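Local coordinates for protein phenol hydroxylase component phN (Pseudomonas stutzeri, PDB 3U52) that is the large component of a bacterial phenol hydroxylase and probably adds oxygen to phenol at its di-iron centre, at residues A[153-158]-A[492-497]; A[91-96]-A[217-222]; A[17-22]-A[50-55]. All coordinates share one frame; numbering follows the deposited sequence.

Contact 1: A[153-158]-A[492-497]; sequences NKHFNG and QKHWLS. With CU (copper (II) ion), chain J.
A copper ion bridges His-155 and His-494 here, tying the C-terminal end of helix 125-155 to the short helix 490-498 near the end of the chain. It is a buried contact, far apart in sequence and small in area. His-155 gives ND1 to the metal at 2.1 Å from CU. His-494 gives NE2 at 2.0 Å from CU. The two nitrogens face each other across the ion, and the ND1-CU-NE2 angle is about 177°, almost straight.

The two rings use different nitrogens. His-155 binds through the nitrogen nearer its backbone, so the copper lies close to the base of that side chain, with CB of His-155 3.1 Å from CU. His-494 binds through the far end of its ring. Its CG lies anti to the backbone N (chi1 -166°), which carries the ring off the helix and across to the metal. NE2 of His-494 lies at the edge of the His-155 ring, near its plane. The carbonyl O of His-155 also meets CD2 of His-494 at 3.4 Å.

Beside the metal, CZ of Phe-156 touches CE3 of Trp-495 at 4.1 Å. The edge of the phenyl ring makes this apolar contact, and the two side chains cross obliquely. Trp-495 also packs on Ile-88. The His-155 ring also stacks on His-85. The chain of another protein packs apolar side-chain atoms on both His-155 and His-494.

Two histidine nitrogens opposite each other on one ion form a near-linear bis-histidine copper site, distinct from the glutamate and histidine di-iron centre of the hydroxylase.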
loop_
_atom_site.group_PDB
_atom_site.type_symbol
_atom_site.label_atom_id
_atom_site.label_comp_id
_atom_site.label_asym_id
_atom_site.label_seq_id
_atom_site.Cartn_x
_atom_site.Cartn_y
_atom_site.Cartn_z
ATOM N N ASN A 153 -4.880 -12.695 -15.246
ATOM C CA ASN A 153 -5.994 -13.070 -16.119
ATOM C C ASN A 153 -6.159 -12.141 -17.326
ATOM O O ASN A 153 -6.581 -12.579 -18.409
ATOM C CB ASN A 153 -7.317 -13.128 -15.329
ATOM C CG ASN A 153 -8.516 -13.423 -16.234
ATOM O OD1 ASN A 153 -9.461 -12.598 -16.362
ATOM N ND2 ASN A 153 -8.476 -14.564 -16.895
ATOM N N LYS A 154 -5.829 -10.863 -17.168
ATOM C CA LYS A 154 -5.855 -9.960 -18.334
ATOM C C LYS A 154 -4.775 -10.207 -19.382
ATOM O O LYS A 154 -4.934 -9.759 -20.548
ATOM C CB LYS A 154 -5.778 -8.509 -17.881
ATOM C CG LYS A 154 -6.907 -8.185 -16.895
ATOM C CD LYS A 154 -6.922 -6.726 -16.508
ATOM C CE LYS A 154 -7.894 -6.524 -15.375
ATOM N NZ LYS A 154 -8.097 -5.056 -15.124
ATOM N N HIS A 155 -3.689 -10.874 -19.005
ATOM C CA HIS A 155 -2.517 -10.951 -19.891
ATOM C C HIS A 155 -2.096 -12.366 -20.283
ATOM O O HIS A 155 -1.205 -12.523 -21.143
ATOM C CB HIS A 155 -1.315 -10.228 -19.269
ATOM C CG HIS A 155 -1.497 -8.742 -19.216
ATOM N ND1 HIS A 155 -1.302 -7.939 -20.323
ATOM C CD2 HIS A 155 -1.922 -7.923 -18.222
ATOM C CE1 HIS A 155 -1.605 -6.685 -20.022
ATOM N NE2 HIS A 155 -1.963 -6.642 -18.745
ATOM N N PHE A 156 -2.673 -13.360 -19.604
ATOM C CA PHE A 156 -2.309 -14.776 -19.800
ATOM C C PHE A 156 -3.565 -15.668 -19.923
ATOM O O PHE A 156 -4.636 -15.275 -19.484
ATOM C CB PHE A 156 -1.388 -15.287 -18.660
ATOM C CG PHE A 156 -0.050 -14.557 -18.581
ATOM C CD1 PHE A 156 1.021 -14.923 -19.396
ATOM C CD2 PHE A 156 0.098 -13.464 -17.727
ATOM C CE1 PHE A 156 2.243 -14.229 -19.351
ATOM C CE2 PHE A 156 1.315 -12.762 -17.632
ATOM C CZ PHE A 156 2.403 -13.150 -18.444
ATOM N N ASN A 157 -3.424 -16.858 -20.509
ATOM C CA ASN A 157 -4.603 -17.686 -20.812
ATOM C C ASN A 157 -4.777 -18.655 -19.658
ATOM O O ASN A 157 -3.906 -18.750 -18.821
ATOM C CB ASN A 157 -4.446 -18.379 -22.175
ATOM C CG ASN A 157 -4.569 -17.391 -23.363
ATOM O OD1 ASN A 157 -5.436 -16.522 -23.349
ATOM N ND2 ASN A 157 -3.680 -17.508 -24.364
ATOM N N GLY A 158 -5.924 -19.313 -19.564
ATOM C CA GLY A 158 -6.106 -20.377 -18.613
ATOM C C GLY A 158 -6.533 -19.948 -17.212
ATOM O O GLY A 158 -6.733 -20.796 -16.344
ATOM N N GLN A 492 3.477 -18.027 -24.772
ATOM C CA GLN A 492 4.879 -17.897 -25.193
ATOM C C GLN A 492 5.100 -16.735 -26.198
ATOM O O GLN A 492 6.009 -15.935 -26.018
ATOM C CB GLN A 492 5.438 -19.195 -25.791
ATOM C CG GLN A 492 6.929 -19.072 -26.063
ATOM C CD GLN A 492 7.481 -20.112 -27.018
ATOM O OE1 GLN A 492 8.565 -20.624 -26.792
ATOM N NE2 GLN A 492 6.763 -20.399 -28.091
ATOM N N LYS A 493 4.253 -16.637 -27.217
ATOM C CA LYS A 493 4.317 -15.519 -28.185
ATOM C C LYS A 493 4.134 -14.122 -27.547
ATOM O O LYS A 493 4.854 -13.181 -27.874
ATOM C CB LYS A 493 3.286 -15.763 -29.313
ATOM C CG LYS A 493 3.627 -17.107 -30.091
ATOM C CD LYS A 493 2.626 -17.465 -31.221
ATOM C CE LYS A 493 3.271 -18.488 -32.196
ATOM N NZ LYS A 493 2.635 -18.388 -33.565
ATOM N N HIS A 494 3.179 -14.007 -26.626
ATOM C CA HIS A 494 2.927 -12.767 -25.906
ATOM C C HIS A 494 4.105 -12.437 -24.971
ATOM O O HIS A 494 4.579 -11.287 -24.929
ATOM C CB HIS A 494 1.615 -12.915 -25.137
ATOM C CG HIS A 494 1.064 -11.627 -24.632
ATOM N ND1 HIS A 494 0.501 -10.681 -25.467
ATOM C CD2 HIS A 494 0.960 -11.136 -23.376
ATOM C CE1 HIS A 494 0.100 -9.646 -24.749
ATOM N NE2 HIS A 494 0.359 -9.901 -23.478
ATOM N N TRP A 495 4.638 -13.435 -24.276
ATOM C CA TRP A 495 5.823 -13.218 -23.480
ATOM C C TRP A 495 6.995 -12.732 -24.339
ATOM O O TRP A 495 7.626 -11.734 -23.999
ATOM C CB TRP A 495 6.246 -14.462 -22.734
ATOM C CG TRP A 495 7.342 -14.210 -21.734
ATOM C CD1 TRP A 495 8.599 -14.716 -21.755
ATOM C CD2 TRP A 495 7.249 -13.385 -20.543
ATOM N NE1 TRP A 495 9.305 -14.267 -20.653
ATOM C CE2 TRP A 495 8.493 -13.467 -19.887
ATOM C CE3 TRP A 495 6.215 -12.627 -19.963
ATOM C CZ2 TRP A 495 8.762 -12.781 -18.689
ATOM C CZ3 TRP A 495 6.468 -11.954 -18.759
ATOM C CH2 TRP A 495 7.736 -12.017 -18.156
ATOM N N LEU A 496 7.273 -13.423 -25.446
ATOM C CA LEU A 496 8.399 -13.048 -26.308
ATOM C C LEU A 496 8.218 -11.630 -26.880
ATOM O O LEU A 496 9.187 -10.917 -27.090
ATOM C CB LEU A 496 8.635 -14.087 -27.411
ATOM C CG LEU A 496 9.192 -15.466 -27.002
ATOM C CD1 LEU A 496 9.071 -16.468 -28.154
ATOM C CD2 LEU A 496 10.619 -15.396 -26.623
ATOM N N SER A 497 6.992 -11.183 -27.057
ATOM C CA SER A 497 6.790 -9.826 -27.513
ATOM C C SER A 497 6.820 -8.785 -26.367
ATOM O O SER A 497 7.308 -7.679 -26.561
ATOM C CB SER A 497 5.574 -9.725 -28.433
ATOM O OG SER A 497 4.390 -9.501 -27.707
HETATM CU CU CU J . -0.485 -8.922 -21.974
#

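Contact 2: A[91-96]-A[217-222]; sequences ARYVNA and NGDMAT
Tyr-93 and Asp-219 reach each other because both side chains extend with CG opposite the backbone N, chi1 166° in the tyrosine and 174° in the aspartate. The phenol oxygen of Tyr-93 donates a hydrogen bond to OD2 of Asp-219. The modelled OH-OD2 distance is 2.5 Å, very short, but OD2 is crowded in the model and its exact place is uncertain. OD2 lies at the edge of the tyrosine ring and in its plane. The carboxylate is turned steeply, 76° from the ring.

Asn-217 meets another part of the same ring. Its CB lies 3.6 Å from CD1 of Tyr-93, and CG follows at 4.0 Å from the same CD1. The amide plane is nearly parallel to the ring, but CB, not the amide, makes the closest touch. The amide itself is turned to other partners: ND2 donates to Gly-213 O, and OD1 accepts from Ser-89 OG and Asn-286 N.

Asp-219 is the N-cap of helix 220-250. Its OD1 accepts a weak capping bond from N of Thr-222, 3.3 Å long, and a further bond from Tyr-152 OH. OG1 of Thr-222 is modelled close to OD2 as well, with the same uncertainty. Residues 217-219 form the turn between helices 187-216 and 220-250, two helices of the di-iron helical bundle that carry Glu-199, Glu-233 and His-236.

A leucine in place of Tyr-93 would probably leave Asp-219 without its phenol donor and open a gap beside Asp-219 CB, where CE2 and CZ now lie. Thr-222 touches a bound xenon, whose pocket also includes Phe-100, Ala-148 and Met-149. Leu-97 of helix 94-103, four residues after Tyr-93, packs on both Asp-219 and Thr-222.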
loop_
_atom_site.group_PDB
_atom_site.type_symbol
_atom_site.label_atom_id
_atom_site.label_comp_id
_atom_site.label_asym_id
_atom_site.label_seq_id
_atom_site.Cartn_x
_atom_site.Cartn_y
_atom_site.Cartn_z
ATOM N N ALA A 91 7.169 -16.625 -18.641
ATOM C CA ALA A 91 5.736 -16.871 -18.711
ATOM C C ALA A 91 5.368 -18.331 -18.338
ATOM O O ALA A 91 4.210 -18.569 -17.973
ATOM C CB ALA A 91 5.189 -16.523 -20.055
ATOM N N ARG A 92 6.330 -19.274 -18.393
ATOM C CA ARG A 92 6.066 -20.657 -17.943
ATOM C C ARG A 92 5.533 -20.615 -16.514
ATOM O O ARG A 92 4.717 -21.452 -16.114
ATOM C CB ARG A 92 7.312 -21.569 -17.972
ATOM C CG ARG A 92 7.775 -21.957 -19.397
ATOM C CD ARG A 92 9.038 -22.872 -19.384
ATOM N NE ARG A 92 10.118 -22.269 -18.591
ATOM C CZ ARG A 92 11.240 -22.882 -18.179
ATOM N NH1 ARG A 92 11.456 -24.173 -18.460
ATOM N NH2 ARG A 92 12.155 -22.207 -17.457
ATOM N N TYR A 93 6.024 -19.648 -15.732
ATOM C CA TYR A 93 5.664 -19.529 -14.306
ATOM C C TYR A 93 4.166 -19.360 -14.133
ATOM O O TYR A 93 3.616 -19.811 -13.129
ATOM C CB TYR A 93 6.408 -18.331 -13.646
ATOM C CG TYR A 93 5.831 -17.944 -12.277
ATOM C CD1 TYR A 93 6.219 -18.626 -11.095
ATOM C CD2 TYR A 93 4.868 -16.947 -12.160
ATOM C CE1 TYR A 93 5.682 -18.272 -9.854
ATOM C CE2 TYR A 93 4.325 -16.595 -10.937
ATOM C CZ TYR A 93 4.733 -17.232 -9.798
ATOM O OH TYR A 93 4.124 -16.845 -8.617
ATOM N N VAL A 94 3.487 -18.698 -15.075
ATOM C CA VAL A 94 2.073 -18.384 -14.893
ATOM C C VAL A 94 1.219 -19.698 -14.828
ATOM O O VAL A 94 0.140 -19.709 -14.224
ATOM C CB VAL A 94 1.575 -17.416 -15.942
ATOM C CG1 VAL A 94 0.079 -17.042 -15.739
ATOM C CG2 VAL A 94 2.470 -16.158 -15.938
ATOM N N ASN A 95 1.745 -20.786 -15.378
ATOM C CA ASN A 95 1.088 -22.087 -15.246
ATOM C C ASN A 95 0.858 -22.575 -13.818
ATOM O O ASN A 95 -0.131 -23.249 -13.570
ATOM C CB ASN A 95 1.788 -23.100 -16.133
ATOM C CG ASN A 95 1.669 -22.696 -17.612
ATOM O OD1 ASN A 95 0.605 -22.805 -18.197
ATOM N ND2 ASN A 95 2.734 -22.155 -18.175
ATOM N N ALA A 96 1.723 -22.169 -12.899
ATOM C CA ALA A 96 1.542 -22.439 -11.496
ATOM C C ALA A 96 0.315 -21.688 -11.021
ATOM O O ALA A 96 -0.434 -22.209 -10.211
ATOM C CB ALA A 96 2.716 -22.012 -10.743
ATOM N N ASN A 217 10.517 -15.924 -8.263
ATOM C CA ASN A 217 10.161 -15.788 -9.634
ATOM C C ASN A 217 9.540 -14.449 -9.982
ATOM O O ASN A 217 8.937 -14.297 -11.047
ATOM C CB ASN A 217 9.301 -16.979 -10.093
ATOM C CG ASN A 217 10.091 -18.246 -10.137
ATOM O OD1 ASN A 217 10.707 -18.560 -11.159
ATOM N ND2 ASN A 217 10.181 -18.932 -9.009
ATOM N N GLY A 218 9.630 -13.489 -9.067
ATOM C CA GLY A 218 9.315 -12.096 -9.399
ATOM C C GLY A 218 7.854 -11.720 -9.349
ATOM O O GLY A 218 7.422 -10.663 -9.914
ATOM N N ASP A 219 7.074 -12.546 -8.654
ATOM C CA ASP A 219 5.615 -12.366 -8.653
ATOM C C ASP A 219 5.254 -11.641 -7.347
ATOM O O ASP A 219 5.034 -12.269 -6.295
ATOM C CB ASP A 219 4.928 -13.734 -8.783
ATOM C CG ASP A 219 3.400 -13.672 -8.646
ATOM O OD1 ASP A 219 2.797 -12.576 -8.692
ATOM O OD2 ASP A 219 2.789 -14.756 -8.508
ATOM N N MET A 220 5.246 -10.312 -7.423
ATOM C CA MET A 220 5.029 -9.480 -6.256
ATOM C C MET A 220 3.625 -9.602 -5.697
ATOM O O MET A 220 3.449 -9.569 -4.472
ATOM C CB MET A 220 5.308 -8.029 -6.584
ATOM C CG MET A 220 5.096 -7.093 -5.400
ATOM S SD MET A 220 5.360 -5.347 -5.876
ATOM C CE MET A 220 7.054 -5.412 -6.456
ATOM N N ALA A 221 2.636 -9.760 -6.561
ATOM C CA ALA A 221 1.249 -9.935 -6.102
ATOM C C ALA A 221 1.047 -11.137 -5.198
ATOM O O ALA A 221 0.462 -11.035 -4.107
ATOM C CB ALA A 221 0.285 -9.997 -7.291
ATOM N N THR A 222 1.516 -12.292 -5.663
ATOM C CA THR A 222 1.373 -13.552 -4.914
ATOM C C THR A 222 2.194 -13.492 -3.594
ATOM O O THR A 222 1.708 -13.869 -2.486
ATOM C CB THR A 222 1.721 -14.772 -5.847
ATOM O OG1 THR A 222 0.799 -14.807 -6.961
ATOM C CG2 THR A 222 1.713 -16.141 -5.092
#

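Contact 3: A[17-22]-A[50-55]; sequences LTRDMA and WEDPFR
Arg-19 reaches from one N-terminal loop to Trp-50 and Asp-52 of another. Its CG sits between the backbone N and the carbonyl carbon (chi1 59°), and the chain bends at chi3. This shape puts NH1 between two acceptors. NH1 donates to the backbone O of Trp-50 at 2.8 Å and to OD2 of Asp-52 at 3.0 Å, the latter as a salt bridge. Both bonds are nearly straight and lie in the guanidinium plane. The acceptors are met less squarely: NH1 stands above the Trp-50 carbonyl plane and 48° out of the Asp-52 carboxylate plane. The Arg-19 and Asp-52 side chains approach from opposite directions, with guanidinium and carboxylate planes 85° apart. NH2 adds a weak bond to Trp-50 O.

A water also lies at this edge, in the guanidinium plane. It accepts from NE of Arg-19 at 3.0 Å and donates to OD2 of Asp-52 at 2.7 Å. It also bonds to OG1 of Thr-18. These links fix the rotation of the guanidinium.

The contact joins the loop after helix 10-16 to the loop that leads into helix 58-81. Both lie at the periphery of the helical hydroxylase fold.

The Trp-50 ring presents its edge to Arg-19, with CD1 3.4 Å from NH1. The ring meets Phe-246 edge-to-face and touches a bound xenon. Asp-20 forms a salt bridge with a basic side chain of another protein's chain.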
loop_
_atom_site.group_PDB
_atom_site.type_symbol
_atom_site.label_atom_id
_atom_site.label_comp_id
_atom_site.label_asym_id
_atom_site.label_seq_id
_atom_site.Cartn_x
_atom_site.Cartn_y
_atom_site.Cartn_z
ATOM N N LEU A 17 -16.241 -12.365 27.411
ATOM C CA LEU A 17 -16.602 -11.668 26.163
ATOM C C LEU A 17 -16.938 -12.632 25.014
ATOM O O LEU A 17 -17.180 -12.199 23.904
ATOM C CB LEU A 17 -15.443 -10.772 25.718
ATOM C CG LEU A 17 -15.089 -9.608 26.688
ATOM C CD1 LEU A 17 -13.968 -8.742 26.170
ATOM C CD2 LEU A 17 -16.301 -8.767 26.996
ATOM N N THR A 18 -16.895 -13.932 25.256
ATOM C CA THR A 18 -17.281 -14.908 24.229
ATOM C C THR A 18 -18.213 -15.975 24.815
ATOM O O THR A 18 -19.433 -15.965 24.582
ATOM C CB THR A 18 -16.071 -15.633 23.590
ATOM O OG1 THR A 18 -15.227 -16.139 24.633
ATOM C CG2 THR A 18 -15.238 -14.695 22.673
ATOM N N ARG A 19 -17.662 -16.922 25.559
ATOM C CA ARG A 19 -18.471 -18.079 25.906
ATOM C C ARG A 19 -19.546 -17.755 26.924
ATOM O O ARG A 19 -20.597 -18.370 26.905
ATOM C CB ARG A 19 -17.619 -19.319 26.272
ATOM C CG ARG A 19 -16.675 -19.152 27.422
ATOM C CD ARG A 19 -15.848 -20.428 27.616
ATOM N NE ARG A 19 -14.679 -20.561 26.733
ATOM C CZ ARG A 19 -13.786 -21.562 26.838
ATOM N NH1 ARG A 19 -12.727 -21.632 26.034
ATOM N NH2 ARG A 19 -13.954 -22.507 27.750
ATOM N N ASP A 20 -19.330 -16.738 27.750
ATOM C CA ASP A 20 -20.328 -16.367 28.737
ATOM C C ASP A 20 -21.658 -15.859 28.124
ATOM O O ASP A 20 -22.703 -15.863 28.806
ATOM C CB ASP A 20 -19.757 -15.378 29.783
ATOM C CG ASP A 20 -20.712 -15.158 30.936
ATOM O OD1 ASP A 20 -21.284 -14.034 31.045
ATOM O OD2 ASP A 20 -20.961 -16.159 31.667
ATOM N N MET A 21 -21.642 -15.449 26.853
ATOM C CA MET A 21 -22.848 -14.984 26.219
ATOM C C MET A 21 -23.838 -16.150 25.897
ATOM O O MET A 21 -25.014 -15.919 25.610
ATOM C CB MET A 21 -22.491 -14.218 24.939
ATOM C CG MET A 21 -22.046 -12.816 25.113
ATOM S SD MET A 21 -21.871 -12.049 23.434
ATOM C CE MET A 21 -20.193 -12.449 23.055
ATOM N N ALA A 22 -23.331 -17.388 25.914
ATOM C CA ALA A 22 -24.146 -18.571 25.650
ATOM C C ALA A 22 -24.828 -19.008 26.948
ATOM O O ALA A 22 -24.422 -18.591 28.049
ATOM C CB ALA A 22 -23.290 -19.714 25.043
ATOM N N TRP A 50 -12.119 -26.635 26.701
ATOM C CA TRP A 50 -11.614 -25.965 25.491
ATOM C C TRP A 50 -10.711 -24.778 25.863
ATOM O O TRP A 50 -11.134 -23.901 26.640
ATOM C CB TRP A 50 -12.807 -25.477 24.632
ATOM C CG TRP A 50 -12.363 -24.792 23.375
ATOM C CD1 TRP A 50 -12.236 -23.453 23.161
ATOM C CD2 TRP A 50 -11.956 -25.431 22.179
ATOM N NE1 TRP A 50 -11.773 -23.211 21.883
ATOM C CE2 TRP A 50 -11.593 -24.413 21.258
ATOM C CE3 TRP A 50 -11.882 -26.775 21.772
ATOM C CZ2 TRP A 50 -11.165 -24.700 19.937
ATOM C CZ3 TRP A 50 -11.429 -27.059 20.466
ATOM C CH2 TRP A 50 -11.068 -26.017 19.573
ATOM N N GLU A 51 -9.473 -24.750 25.358
ATOM C CA GLU A 51 -8.582 -23.591 25.525
ATOM C C GLU A 51 -8.605 -22.774 24.252
ATOM O O GLU A 51 -8.394 -23.335 23.171
ATOM C CB GLU A 51 -7.124 -24.020 25.816
ATOM C CG GLU A 51 -6.890 -24.679 27.211
ATOM C CD GLU A 51 -7.349 -23.816 28.396
ATOM O OE1 GLU A 51 -7.069 -22.574 28.402
ATOM O OE2 GLU A 51 -7.987 -24.392 29.335
ATOM N N ASP A 52 -8.873 -21.481 24.359
ATOM C CA ASP A 52 -8.983 -20.620 23.157
ATOM C C ASP A 52 -7.641 -20.595 22.447
ATOM O O ASP A 52 -6.625 -20.372 23.077
ATOM C CB ASP A 52 -9.463 -19.206 23.517
ATOM C CG ASP A 52 -10.747 -19.218 24.392
ATOM O OD1 ASP A 52 -10.691 -18.728 25.535
ATOM O OD2 ASP A 52 -11.801 -19.718 23.971
ATOM N N PRO A 53 -7.621 -20.926 21.150
ATOM C CA PRO A 53 -6.345 -20.946 20.413
ATOM C C PRO A 53 -5.781 -19.562 20.122
ATOM O O PRO A 53 -4.576 -19.435 19.795
ATOM C CB PRO A 53 -6.673 -21.701 19.132
ATOM C CG PRO A 53 -8.176 -21.529 18.943
ATOM C CD PRO A 53 -8.760 -21.391 20.340
ATOM N N PHE A 54 -6.635 -18.544 20.223
ATOM C CA PHE A 54 -6.247 -17.133 20.093
ATOM C C PHE A 54 -7.353 -16.368 20.796
ATOM O O PHE A 54 -8.480 -16.875 20.903
ATOM C CB PHE A 54 -6.160 -16.670 18.622
ATOM C CG PHE A 54 -7.233 -17.248 17.726
ATOM C CD1 PHE A 54 -8.478 -16.643 17.615
ATOM C CD2 PHE A 54 -7.000 -18.430 17.014
ATOM C CE1 PHE A 54 -9.490 -17.239 16.772
ATOM C CE2 PHE A 54 -7.982 -19.013 16.215
ATOM C CZ PHE A 54 -9.233 -18.391 16.090
ATOM N N ARG A 55 -7.032 -15.158 21.265
ATOM C CA ARG A 55 -7.974 -14.336 22.029
ATOM C C ARG A 55 -8.134 -12.954 21.412
ATOM O O ARG A 55 -7.630 -11.973 21.952
ATOM C CB ARG A 55 -7.534 -14.188 23.488
ATOM C CG ARG A 55 -7.457 -15.485 24.260
ATOM C CD ARG A 55 -6.949 -15.315 25.679
ATOM N NE ARG A 55 -7.098 -16.593 26.397
ATOM C CZ ARG A 55 -6.210 -17.592 26.406
ATOM N NH1 ARG A 55 -6.474 -18.706 27.076
ATOM N NH2 ARG A 55 -5.058 -17.495 25.753
HETATM O O HOH W 1 -14.064 -18.494 24.711
#

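Overall arrangement
Contacts 1 and 2 are neighbours, with centres 12 Å apart. They touch through apolar groups: CB of Trp-495 lies 3.5 Å from CB of Ala-91, and CB of Phe-156 lies 3.7 Å from CG1 of Val-94. In sequence, the segments of contacts 1 and 2 interleave. Contact 3 stands apart, its centre 49 Å from that of contact 1 and 41 Å from that of contact 2. Both its segments precede those of the other two in sequence. Contact 1 holds the copper, while contacts 2 and 3 each border a different xenon pocket. In contact 2 the side chain of Thr-222 is about 13 Å from an iron ion.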